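N-acetylglucosamine 2-epimerase (Xylella fastidiosa, PDB 3GT5) probably interconverts sugars epimeric at carbon 2, as an isomerase of the N-acylglucosamine 2-epimerase family with an alpha/alpha-barrel type of fold. Local coordinates at residues A46-L51 with R104-T109; R56-Y61 with H79-V84; V87-N90 with G95-W98; P91-Y96 with A162-T167. One frame throughout, in Å; residues are numbered along the deposited sequence.

Contact 1. Residues A46-L51 with R104-T109; sequences ATHRHL and RVEDDT
His48 and Glu106 meet through a side-chain hydrogen bond. The donor is NE2 of His48 and the acceptor is OE2 of Glu106, 2.7 Å away. The bond is nearly straight, 176° at the hydrogen. OE2 lies in the plane of the imidazole, at its edge. The ring does not lie in the carboxylate plane in return: it reaches OE2 from above that plane, and the two flat groups are turned 36° apart. The second oxygen, OE1 of Glu106, stays close, 3.2 Å from NE2 of His48. Glu106 CG is anti to the backbone N (chi1 163°), and from there the extended chain reaches the ring edge, meeting the His48 side chain at about a right angle.

Other polar bonds hold each partner. His48 ND1 is bonded to Tyr36 OH, and Glu106 OE2 is also bonded to Thr99 OG1. The ring therefore has a partner on both nitrogens, which fixes its rotation.

Within the segments, Arg49 NH2 donates to Ala46 O (2.9 Å) and also pairs with Asp28. Asp107 OD1 accepts from Thr109 N at 2.9 Å, an Asx turn, and is bonded to Thr109 OG1.

Strand 99-101 runs between strands 48-50 and 104-111 in an antiparallel sheet. A classic bulge sets Glu106 and Asp107 opposite Thr99 of the middle strand. One imidazole N-H and one carboxylate oxygen thus join the two flanking strands across strand 99-101 at the surface, with Tyr36 and Thr99 as second-shell partners.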
loop_
_atom_site.group_PDB
_atom_site.type_symbol
_atom_site.label_atom_id
_atom_site.label_comp_id
_atom_site.label_asym_id
_atom_site.label_seq_id
_atom_site.Cartn_x
_atom_site.Cartn_y
_atom_site.Cartn_z
ATOM N N ALA A 46 2.700 14.777 17.936
ATOM C CA ALA A 46 3.566 15.505 17.010
ATOM C C ALA A 46 4.988 14.974 17.005
ATOM O O ALA A 46 5.742 15.271 16.090
ATOM C CB ALA A 46 3.587 17.025 17.341
ATOM N N THR A 47 5.358 14.230 18.042
ATOM C CA THR A 47 6.733 13.812 18.234
ATOM C C THR A 47 7.072 12.406 17.675
ATOM O O THR A 47 8.224 12.146 17.307
ATOM C CB THR A 47 7.091 13.870 19.731
ATOM O OG1 THR A 47 8.485 13.592 19.900
ATOM C CG2 THR A 47 6.301 12.913 20.546
ATOM N N HIS A 48 6.121 11.495 17.674
ATOM C CA HIS A 48 6.398 10.126 17.231
ATOM C C HIS A 48 6.285 10.071 15.703
ATOM O O HIS A 48 5.288 10.564 15.148
ATOM C CB HIS A 48 5.431 9.120 17.836
ATOM C CG HIS A 48 5.918 7.703 17.727
ATOM N ND1 HIS A 48 5.474 6.818 16.770
ATOM C CD2 HIS A 48 6.865 7.039 18.440
ATOM C CE1 HIS A 48 6.126 5.671 16.900
ATOM N NE2 HIS A 48 6.975 5.782 17.906
ATOM N N ARG A 49 7.295 9.483 15.045
ATOM C CA ARG A 49 7.307 9.358 13.581
ATOM C C ARG A 49 7.593 7.909 13.137
ATOM O O ARG A 49 8.351 7.161 13.776
ATOM C CB ARG A 49 8.329 10.319 12.955
ATOM C CG ARG A 49 8.128 11.809 13.287
ATOM C CD ARG A 49 6.867 12.424 12.675
ATOM N NE ARG A 49 6.678 13.745 13.288
ATOM C CZ ARG A 49 7.258 14.877 12.893
ATOM N NH1 ARG A 49 8.068 14.935 11.849
ATOM N NH2 ARG A 49 7.041 15.987 13.599
ATOM N N HIS A 50 6.952 7.532 12.035
ATOM C CA HIS A 50 7.010 6.207 11.510
ATOM C C HIS A 50 7.493 6.234 10.069
ATOM O O HIS A 50 6.991 7.020 9.228
ATOM C CB HIS A 50 5.617 5.548 11.557
ATOM C CG HIS A 50 5.660 4.057 11.480
ATOM N ND1 HIS A 50 6.092 3.363 10.357
ATOM C CD2 HIS A 50 5.389 3.123 12.421
ATOM C CE1 HIS A 50 6.006 2.060 10.591
ATOM N NE2 HIS A 50 5.601 1.886 11.847
ATOM N N LEU A 51 8.409 5.321 9.766
ATOM C CA LEU A 51 8.960 5.253 8.411
ATOM C C LEU A 51 7.876 5.097 7.359
ATOM O O LEU A 51 8.000 5.688 6.301
ATOM C CB LEU A 51 9.973 4.102 8.291
ATOM C CG LEU A 51 10.684 3.936 6.967
ATOM C CD1 LEU A 51 11.560 5.155 6.623
ATOM C CD2 LEU A 51 11.505 2.625 7.033
ATOM N N ARG A 104 15.127 11.174 17.566
ATOM C CA ARG A 104 15.931 10.075 18.121
ATOM C C ARG A 104 15.333 8.718 17.688
ATOM O O ARG A 104 14.131 8.523 17.746
ATOM C CB ARG A 104 15.941 10.135 19.652
ATOM N N VAL A 105 16.184 7.780 17.299
ATOM C CA VAL A 105 15.734 6.461 16.874
ATOM C C VAL A 105 15.085 5.711 18.040
ATOM O O VAL A 105 15.689 5.545 19.109
ATOM C CB VAL A 105 16.897 5.649 16.307
ATOM C CG1 VAL A 105 16.438 4.282 15.803
ATOM C CG2 VAL A 105 17.604 6.440 15.222
ATOM N N GLU A 106 13.843 5.283 17.846
ATOM C CA GLU A 106 13.131 4.495 18.831
ATOM C C GLU A 106 13.198 3.009 18.492
ATOM O O GLU A 106 13.416 2.186 19.376
ATOM C CB GLU A 106 11.676 4.952 18.962
ATOM C CG GLU A 106 10.769 3.953 19.648
ATOM C CD GLU A 106 9.309 4.343 19.575
ATOM O OE1 GLU A 106 8.890 5.208 20.374
ATOM O OE2 GLU A 106 8.567 3.772 18.729
ATOM N N ASP A 107 12.956 2.650 17.234
ATOM C CA ASP A 107 13.051 1.251 16.813
ATOM C C ASP A 107 13.908 1.237 15.566
ATOM O O ASP A 107 13.544 1.819 14.557
ATOM C CB ASP A 107 11.658 0.673 16.560
ATOM C CG ASP A 107 11.687 -0.778 16.197
ATOM O OD1 ASP A 107 12.806 -1.330 16.022
ATOM O OD2 ASP A 107 10.583 -1.357 16.114
ATOM N N ASP A 108 15.073 0.597 15.655
ATOM C CA ASP A 108 16.019 0.555 14.545
ATOM C C ASP A 108 15.960 -0.769 13.778
ATOM O O ASP A 108 16.853 -1.045 12.988
ATOM C CB ASP A 108 17.462 0.789 15.050
ATOM C CG ASP A 108 17.960 -0.326 15.979
ATOM O OD1 ASP A 108 17.223 -1.313 16.240
ATOM O OD2 ASP A 108 19.117 -0.227 16.434
ATOM N N THR A 109 14.917 -1.554 14.012
ATOM C CA THR A 109 14.689 -2.808 13.267
ATOM C C THR A 109 14.602 -2.531 11.791
ATOM O O THR A 109 13.913 -1.594 11.373
ATOM C CB THR A 109 13.417 -3.503 13.700
ATOM O OG1 THR A 109 13.462 -3.737 15.105
ATOM C CG2 THR A 109 13.243 -4.854 12.952
#

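Contact 2. Residues R56-Y61 with H79-V84; sequences RFVFNY and HGLSYV
A helical hairpin carries this contact. Helices 51-68 and 71-88 are joined by a very short turn, and such helix pairs are the building unit of the alpha/alpha barrel expected for this family. The two segments pack through a small, buried patch of van der Waals contacts.

Val58 carries the contact from helix 51-68. It points toward the other helix at Gly80. The CA atoms of Val58 and Gly80 are 5.6 Å apart, a close approach for two helices. Glycine makes this possible. Gly80 has no side chain, and Val58 CG2 lies directly on its backbone.

The two methyls of Val58 have separate jobs. CG2 lies against the backbone of the opposite helix, 3.7 Å from Gly80 C and 3.8 Å from Leu81 N. CG1 stands anti to the backbone N (chi1 168°) and serves the side chain of Leu81. Leu81 does not start out toward Val58, but its branched end comes nearer. Val58 and Leu81 cross at about a right angle.

Helix 112-127 packs beside the pair. Val58 also touches Ala121 there, and Leu81 touches Tyr122. Between the hairpin helices, CG1 of Val58 lies 4.0 Å from CD2 of Leu81, and equally near its CG.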
loop_
_atom_site.group_PDB
_atom_site.type_symbol
_atom_site.label_atom_id
_atom_site.label_comp_id
_atom_site.label_asym_id
_atom_site.label_seq_id
_atom_site.Cartn_x
_atom_site.Cartn_y
_atom_site.Cartn_z
ATOM N N ARG A 56 5.141 7.320 2.703
ATOM C CA ARG A 56 3.845 7.416 2.030
ATOM C C ARG A 56 3.480 8.866 1.734
ATOM O O ARG A 56 2.865 9.149 0.715
ATOM C CB ARG A 56 2.742 6.726 2.845
ATOM C CG ARG A 56 2.763 5.199 2.655
ATOM C CD ARG A 56 1.709 4.529 3.498
ATOM N NE ARG A 56 1.767 3.072 3.362
ATOM C CZ ARG A 56 0.884 2.240 3.926
ATOM N NH1 ARG A 56 -0.157 2.725 4.585
ATOM N NH2 ARG A 56 1.004 0.922 3.760
ATOM N N PHE A 57 3.826 9.791 2.632
ATOM C CA PHE A 57 3.544 11.215 2.350
ATOM C C PHE A 57 4.340 11.738 1.145
ATOM O O PHE A 57 3.872 12.602 0.433
ATOM C CB PHE A 57 3.854 12.105 3.532
ATOM C CG PHE A 57 2.704 12.311 4.478
ATOM C CD1 PHE A 57 1.549 12.966 4.066
ATOM C CD2 PHE A 57 2.815 11.922 5.804
ATOM C CE1 PHE A 57 0.495 13.175 4.963
ATOM C CE2 PHE A 57 1.762 12.137 6.711
ATOM C CZ PHE A 57 0.610 12.768 6.272
ATOM N N VAL A 58 5.547 11.223 0.909
ATOM C CA VAL A 58 6.265 11.557 -0.336
ATOM C C VAL A 58 5.476 11.092 -1.559
ATOM O O VAL A 58 5.331 11.829 -2.526
ATOM C CB VAL A 58 7.654 10.919 -0.345
ATOM C CG1 VAL A 58 8.345 10.993 -1.741
ATOM C CG2 VAL A 58 8.523 11.550 0.695
ATOM N N PHE A 59 4.933 9.875 -1.529
ATOM C CA PHE A 59 4.042 9.401 -2.597
ATOM C C PHE A 59 2.836 10.356 -2.793
ATOM O O PHE A 59 2.551 10.733 -3.930
ATOM C CB PHE A 59 3.590 7.936 -2.317
ATOM C CG PHE A 59 2.522 7.427 -3.216
ATOM C CD1 PHE A 59 2.846 6.612 -4.284
ATOM C CD2 PHE A 59 1.177 7.707 -2.960
ATOM C CE1 PHE A 59 1.857 6.091 -5.112
ATOM C CE2 PHE A 59 0.158 7.195 -3.812
ATOM C CZ PHE A 59 0.518 6.379 -4.879
ATOM N N ASN A 60 2.123 10.688 -1.705
ATOM C CA ASN A 60 0.915 11.544 -1.711
ATOM C C ASN A 60 1.250 12.781 -2.547
ATOM O O ASN A 60 0.535 13.163 -3.470
ATOM C CB ASN A 60 0.589 12.111 -0.319
ATOM C CG ASN A 60 -0.159 11.173 0.621
ATOM O OD1 ASN A 60 -0.294 9.965 0.382
ATOM N ND2 ASN A 60 -0.703 11.775 1.729
ATOM N N TYR A 61 2.336 13.420 -2.179
ATOM C CA TYR A 61 2.611 14.733 -2.770
ATOM C C TYR A 61 3.176 14.601 -4.171
ATOM O O TYR A 61 2.862 15.441 -5.045
ATOM C CB TYR A 61 3.559 15.497 -1.877
ATOM C CG TYR A 61 2.920 16.244 -0.706
ATOM C CD1 TYR A 61 2.222 17.416 -0.928
ATOM C CD2 TYR A 61 3.082 15.813 0.606
ATOM C CE1 TYR A 61 1.644 18.109 0.091
ATOM C CE2 TYR A 61 2.543 16.514 1.664
ATOM C CZ TYR A 61 1.802 17.670 1.384
ATOM O OH TYR A 61 1.279 18.446 2.400
ATOM N N HIS A 79 11.042 18.202 0.842
ATOM C CA HIS A 79 11.022 18.203 2.281
ATOM C C HIS A 79 10.917 16.777 2.848
ATOM O O HIS A 79 11.649 16.415 3.768
ATOM C CB HIS A 79 9.832 19.089 2.731
ATOM C CG HIS A 79 9.659 19.221 4.207
ATOM N ND1 HIS A 79 10.333 20.175 4.956
ATOM C CD2 HIS A 79 8.804 18.609 5.063
ATOM C CE1 HIS A 79 9.953 20.082 6.219
ATOM N NE2 HIS A 79 9.007 19.151 6.307
ATOM N N GLY A 80 9.977 15.984 2.298
ATOM C CA GLY A 80 9.766 14.613 2.757
ATOM C C GLY A 80 10.945 13.708 2.491
ATOM O O GLY A 80 11.307 12.876 3.333
ATOM N N LEU A 81 11.525 13.827 1.305
ATOM C CA LEU A 81 12.717 13.040 0.989
ATOM C C LEU A 81 13.931 13.420 1.855
ATOM O O LEU A 81 14.725 12.543 2.227
ATOM C CB LEU A 81 13.051 13.125 -0.491
ATOM C CG LEU A 81 12.105 12.370 -1.406
ATOM C CD1 LEU A 81 12.291 12.812 -2.812
ATOM C CD2 LEU A 81 12.330 10.813 -1.277
ATOM N N SER A 82 14.088 14.706 2.206
ATOM C CA SER A 82 15.147 15.092 3.126
ATOM C C SER A 82 15.005 14.396 4.476
ATOM O O SER A 82 15.978 13.938 5.044
ATOM C CB SER A 82 15.223 16.619 3.369
ATOM O OG SER A 82 15.439 17.247 2.126
ATOM N N TYR A 83 13.799 14.337 4.993
ATOM C CA TYR A 83 13.584 13.644 6.237
ATOM C C TYR A 83 13.957 12.144 6.157
ATOM O O TYR A 83 14.596 11.617 7.064
ATOM C CB TYR A 83 12.139 13.788 6.673
ATOM C CG TYR A 83 11.916 13.501 8.129
ATOM C CD1 TYR A 83 12.380 14.377 9.118
ATOM C CD2 TYR A 83 11.254 12.365 8.532
ATOM C CE1 TYR A 83 12.145 14.132 10.466
ATOM C CE2 TYR A 83 11.020 12.101 9.864
ATOM C CZ TYR A 83 11.470 12.994 10.836
ATOM O OH TYR A 83 11.235 12.718 12.156
ATOM N N VAL A 84 13.555 11.486 5.075
ATOM C CA VAL A 84 13.884 10.061 4.861
ATOM C C VAL A 84 15.396 9.882 4.814
ATOM O O VAL A 84 15.952 9.013 5.514
ATOM C CB VAL A 84 13.182 9.483 3.578
ATOM C CG1 VAL A 84 13.665 8.030 3.279
ATOM C CG2 VAL A 84 11.672 9.462 3.732
#

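Contact 3. Residues V87-N90 with G95-W98; sequences VHRN and GYAW
His88 and Ala97 are joined by two hydrogen bonds. Ala97 N donates to His88 O at 2.8 Å. In return, His88 ND1 donates to Ala97 O, also at 2.8 Å. The second bond is more bent, 150° at the hydrogen, and the oxygen is tilted slightly out of the ring plane. Next along the chain, Asn90 N donates to Gly95 O at 2.8 Å. The bonds Ala97 N to His88 O and Asn90 N to Gly95 O flank Arg89 and Tyr96, a single antiparallel bridge at a non-hydrogen-bonded pair.

Arg89 lies across the Tyr96 ring. Its CG sits over one face, 4.1 Å from the ring centroid, in a CH-pi contact. Its CB comes within 3.5 Å of Tyr96 CE1. Arg89 CG is anti to the backbone N (chi1 -171°), and the chain stays extended to NE, which carries it past the ring toward the hydroxyl. On the edge of the same ring, His88 CB approaches CD1 of Tyr96.

A second shell positions these groups. Tyr96 OH is bonded to Tyr122 OH on helix 112-127. His88 NE2 is bonded to Ser54 OG on helix 51-68, so both imidazole nitrogens are engaged and the ring is fixed. Asn90 OD1 accepts from Ala92 N.

Arg89 is the first residue to leave helix 71-88. The arrangement is a tight reversal after a helix, pinned by a short antiparallel bridge before strand 99-101.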
loop_
_atom_site.group_PDB
_atom_site.type_symbol
_atom_site.label_atom_id
_atom_site.label_comp_id
_atom_site.label_asym_id
_atom_site.label_seq_id
_atom_site.Cartn_x
_atom_site.Cartn_y
_atom_site.Cartn_z
ATOM N N VAL A 87 17.249 11.867 8.421
ATOM C CA VAL A 87 16.809 11.524 9.767
ATOM C C VAL A 87 16.558 10.026 9.920
ATOM O O VAL A 87 17.032 9.437 10.873
ATOM C CB VAL A 87 15.593 12.339 10.194
ATOM C CG1 VAL A 87 15.176 12.016 11.615
ATOM C CG2 VAL A 87 15.901 13.833 10.028
ATOM N N HIS A 88 15.829 9.396 8.995
ATOM C CA HIS A 88 15.595 7.938 9.083
ATOM C C HIS A 88 16.842 7.121 8.758
ATOM O O HIS A 88 17.130 6.145 9.431
ATOM C CB HIS A 88 14.455 7.454 8.165
ATOM C CG HIS A 88 13.092 7.754 8.697
ATOM N ND1 HIS A 88 12.464 6.951 9.624
ATOM C CD2 HIS A 88 12.252 8.792 8.456
ATOM C CE1 HIS A 88 11.265 7.458 9.885
ATOM N NE2 HIS A 88 11.105 8.562 9.172
ATOM N N ARG A 89 17.554 7.517 7.725
ATOM C CA ARG A 89 18.632 6.699 7.208
ATOM C C ARG A 89 19.873 6.766 8.093
ATOM O O ARG A 89 20.328 7.841 8.462
ATOM C CB ARG A 89 18.994 7.126 5.815
ATOM C CG ARG A 89 19.960 6.189 5.093
ATOM C CD ARG A 89 20.260 6.678 3.687
ATOM N NE ARG A 89 21.077 5.680 3.027
ATOM C CZ ARG A 89 22.402 5.704 2.960
ATOM N NH1 ARG A 89 23.081 6.738 3.469
ATOM N NH2 ARG A 89 23.040 4.707 2.357
ATOM N N ASN A 90 20.381 5.590 8.413
ATOM C CA ASN A 90 21.623 5.411 9.156
ATOM C C ASN A 90 22.776 5.283 8.148
ATOM O O ASN A 90 22.896 4.266 7.434
ATOM C CB ASN A 90 21.516 4.185 10.059
ATOM C CG ASN A 90 22.773 3.936 10.859
ATOM O OD1 ASN A 90 23.820 4.538 10.590
ATOM N ND2 ASN A 90 22.682 3.037 11.832
ATOM N N GLY A 95 20.682 1.160 6.626
ATOM C CA GLY A 95 19.311 0.895 7.075
ATOM C C GLY A 95 18.576 2.157 7.502
ATOM O O GLY A 95 19.164 3.251 7.620
ATOM N N TYR A 96 17.272 2.003 7.750
ATOM C CA TYR A 96 16.382 3.129 8.004
ATOM C C TYR A 96 15.667 2.896 9.289
ATOM O O TYR A 96 15.111 1.821 9.469
ATOM C CB TYR A 96 15.342 3.277 6.873
ATOM C CG TYR A 96 15.927 3.741 5.577
ATOM C CD1 TYR A 96 15.872 5.092 5.216
ATOM C CD2 TYR A 96 16.526 2.835 4.685
ATOM C CE1 TYR A 96 16.412 5.526 4.037
ATOM C CE2 TYR A 96 17.064 3.244 3.522
ATOM C CZ TYR A 96 17.023 4.594 3.168
ATOM O OH TYR A 96 17.581 5.012 1.987
ATOM N N ALA A 97 15.615 3.904 10.148
ATOM C CA ALA A 97 14.875 3.800 11.401
ATOM C C ALA A 97 13.406 3.539 11.100
ATOM O O ALA A 97 12.804 4.264 10.311
ATOM C CB ALA A 97 15.037 5.070 12.240
ATOM N N TRP A 98 12.841 2.524 11.756
ATOM C CA TRP A 98 11.414 2.196 11.660
ATOM C C TRP A 98 10.538 3.253 12.343
ATOM O O TRP A 98 9.541 3.715 11.785
ATOM C CB TRP A 98 11.207 0.786 12.257
ATOM C CG TRP A 98 9.850 0.179 12.119
ATOM C CD1 TRP A 98 9.056 -0.264 13.136
ATOM C CD2 TRP A 98 9.137 -0.142 10.902
ATOM N NE1 TRP A 98 7.908 -0.789 12.660
ATOM C CE2 TRP A 98 7.925 -0.751 11.287
ATOM C CE3 TRP A 98 9.412 0.001 9.525
ATOM C CZ2 TRP A 98 6.982 -1.190 10.358
ATOM C CZ3 TRP A 98 8.455 -0.450 8.602
ATOM C CH2 TRP A 98 7.263 -1.040 9.020
#

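Contact 4. Residues P91-Y96 with A162-T167; sequences PATGGY and AQWNFT
Trp164 reaches across to the loop of Thr93 and Gly95. From CB its side chain leaves with CG anti to the carbonyl carbon (chi1 -52°), and this brings the indole toward the 91-96 segment. The five-membered ring stays behind, and the edge of the benzo ring reaches the loop. CZ2 meets Thr93 O at 3.4 Å, with the oxygen near the ring plane at its edge. CH2, at the far end, comes 4.0 Å from Gly95 CA. Gly95 has no side chain and meets the indole with its backbone. The indole also stacks on His147.

A water forms the polar link. It donates to Ala162 O at 2.8 Å and is hydrogen-bonded to Thr93 OG1, also at 2.8 Å. The water and Ala162 O both lie over one face of the indole, offset toward its rim. The methyl CG2 of Thr93 is 4.0 Å from Ala162 O.

Thr93 OG1 also accepts from Gly95 N at 3.1 Å, closing an ST turn.

The contact joins two loops, one before strand 99-101 and one after strand 155-160. Its direct touches are van der Waals, and water carries the hydrogen bonding between the loops. The Thr93 hydroxyl therefore both shapes its own turn and links it to Ala162.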
loop_
_atom_site.group_PDB
_atom_site.type_symbol
_atom_site.label_atom_id
_atom_site.label_comp_id
_atom_site.label_asym_id
_atom_site.label_seq_id
_atom_site.Cartn_x
_atom_site.Cartn_y
_atom_site.Cartn_z
ATOM N N PRO A 91 23.600 6.335 8.032
ATOM C CA PRO A 91 24.708 6.313 7.065
ATOM C C PRO A 91 25.711 5.181 7.292
ATOM O O PRO A 91 26.327 4.740 6.338
ATOM C CB PRO A 91 25.396 7.680 7.293
ATOM C CG PRO A 91 24.334 8.535 7.878
ATOM C CD PRO A 91 23.570 7.613 8.785
ATOM N N ALA A 92 25.859 4.714 8.533
ATOM C CA ALA A 92 26.810 3.619 8.846
ATOM C C ALA A 92 26.386 2.251 8.314
ATOM O O ALA A 92 27.230 1.430 7.986
ATOM C CB ALA A 92 27.029 3.526 10.353
ATOM N N THR A 93 25.080 1.983 8.266
ATOM C CA THR A 93 24.570 0.642 7.905
ATOM C C THR A 93 23.798 0.648 6.574
ATOM O O THR A 93 23.649 -0.380 5.918
ATOM C CB THR A 93 23.662 0.084 9.023
ATOM O OG1 THR A 93 22.483 0.901 9.169
ATOM C CG2 THR A 93 24.386 0.053 10.366
ATOM N N GLY A 94 23.276 1.807 6.191
ATOM C CA GLY A 94 22.393 1.890 5.027
ATOM C C GLY A 94 20.937 1.587 5.394
ATOM O O GLY A 94 20.053 1.779 4.587
ATOM N N GLY A 95 20.682 1.160 6.626
ATOM C CA GLY A 95 19.311 0.895 7.075
ATOM C C GLY A 95 18.576 2.157 7.502
ATOM O O GLY A 95 19.164 3.251 7.620
ATOM N N TYR A 96 17.272 2.003 7.750
ATOM C CA TYR A 96 16.382 3.129 8.004
ATOM C C TYR A 96 15.667 2.896 9.289
ATOM O O TYR A 96 15.111 1.821 9.469
ATOM C CB TYR A 96 15.342 3.277 6.873
ATOM C CG TYR A 96 15.927 3.741 5.577
ATOM C CD1 TYR A 96 15.872 5.092 5.216
ATOM C CD2 TYR A 96 16.526 2.835 4.685
ATOM C CE1 TYR A 96 16.412 5.526 4.037
ATOM C CE2 TYR A 96 17.064 3.244 3.522
ATOM C CZ TYR A 96 17.023 4.594 3.168
ATOM O OH TYR A 96 17.581 5.012 1.987
ATOM N N ALA A 162 19.638 -4.433 13.687
ATOM C CA ALA A 162 20.567 -3.396 13.179
ATOM C C ALA A 162 21.954 -3.910 12.692
ATOM O O ALA A 162 22.618 -3.242 11.910
ATOM C CB ALA A 162 20.712 -2.270 14.220
ATOM N N GLN A 163 22.350 -5.117 13.109
ATOM C CA GLN A 163 23.517 -5.812 12.533
ATOM C C GLN A 163 23.177 -6.864 11.445
ATOM O O GLN A 163 24.017 -7.687 11.069
ATOM C CB GLN A 163 24.294 -6.480 13.659
ATOM C CG GLN A 163 25.121 -5.535 14.475
ATOM C CD GLN A 163 26.147 -6.287 15.320
ATOM O OE1 GLN A 163 25.787 -7.148 16.130
ATOM N NE2 GLN A 163 27.438 -5.972 15.125
ATOM N N TRP A 164 21.939 -6.822 10.917
ATOM C CA TRP A 164 21.487 -7.641 9.807
ATOM C C TRP A 164 21.294 -9.115 10.146
ATOM O O TRP A 164 21.421 -9.973 9.284
ATOM C CB TRP A 164 22.372 -7.470 8.568
ATOM C CG TRP A 164 22.562 -6.044 8.186
ATOM C CD1 TRP A 164 23.709 -5.324 8.256
ATOM C CD2 TRP A 164 21.564 -5.160 7.660
ATOM N NE1 TRP A 164 23.489 -4.040 7.820
ATOM C CE2 TRP A 164 22.182 -3.918 7.435
ATOM C CE3 TRP A 164 20.217 -5.309 7.331
ATOM C CZ2 TRP A 164 21.496 -2.818 6.912
ATOM C CZ3 TRP A 164 19.543 -4.226 6.804
ATOM C CH2 TRP A 164 20.177 -2.994 6.615
ATOM N N ASN A 165 20.933 -9.385 11.391
ATOM C CA ASN A 165 20.598 -10.740 11.805
ATOM C C ASN A 165 19.130 -10.925 11.587
ATOM O O ASN A 165 18.331 -10.253 12.238
ATOM C CB ASN A 165 20.903 -10.970 13.273
ATOM C CG ASN A 165 22.398 -10.939 13.564
ATOM O OD1 ASN A 165 23.172 -11.738 13.022
ATOM N ND2 ASN A 165 22.793 -10.029 14.397
ATOM N N PHE A 166 18.781 -11.830 10.695
ATOM C CA PHE A 166 17.386 -12.027 10.302
ATOM C C PHE A 166 16.644 -12.941 11.228
ATOM O O PHE A 166 17.230 -13.836 11.839
ATOM C CB PHE A 166 17.269 -12.506 8.867
ATOM C CG PHE A 166 17.432 -11.393 7.882
ATOM C CD1 PHE A 166 18.686 -10.983 7.488
ATOM C CD2 PHE A 166 16.325 -10.721 7.386
ATOM C CE1 PHE A 166 18.830 -9.922 6.612
ATOM C CE2 PHE A 166 16.474 -9.659 6.519
ATOM C CZ PHE A 166 17.736 -9.263 6.137
ATOM N N THR A 167 15.343 -12.678 11.378
ATOM C CA THR A 167 14.433 -13.682 11.961
ATOM C C THR A 167 14.040 -14.752 10.932
ATOM O O THR A 167 14.286 -14.624 9.731
ATOM C CB THR A 167 13.156 -13.025 12.536
ATOM O OG1 THR A 167 12.299 -12.640 11.451
ATOM C CG2 THR A 167 13.512 -11.787 13.399
HETATM O O HOH W 1 21.259 -1.264 10.531
#

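Contacts 2 and 3 are buried, contact 4 is partly so, and contact 1 lies at the surface. Helix 71-88 serves both contact 2, along its length, and contact 3, at its end. Contacts 3 and 4 share Gly95 and Tyr96, so one loop is held to the helix and also touched by a distant loop. Contact 1 meets contact 3 at Trp98, whose backbone is probably bonded to Leu51 and Asp107. Chemistry follows place: methyl groups between helices in contact 2, direct backbone and histidine bonds in contact 3, a water bridge in contact 4, and an imidazole-carboxylate bond at the sheet surface in contact 1.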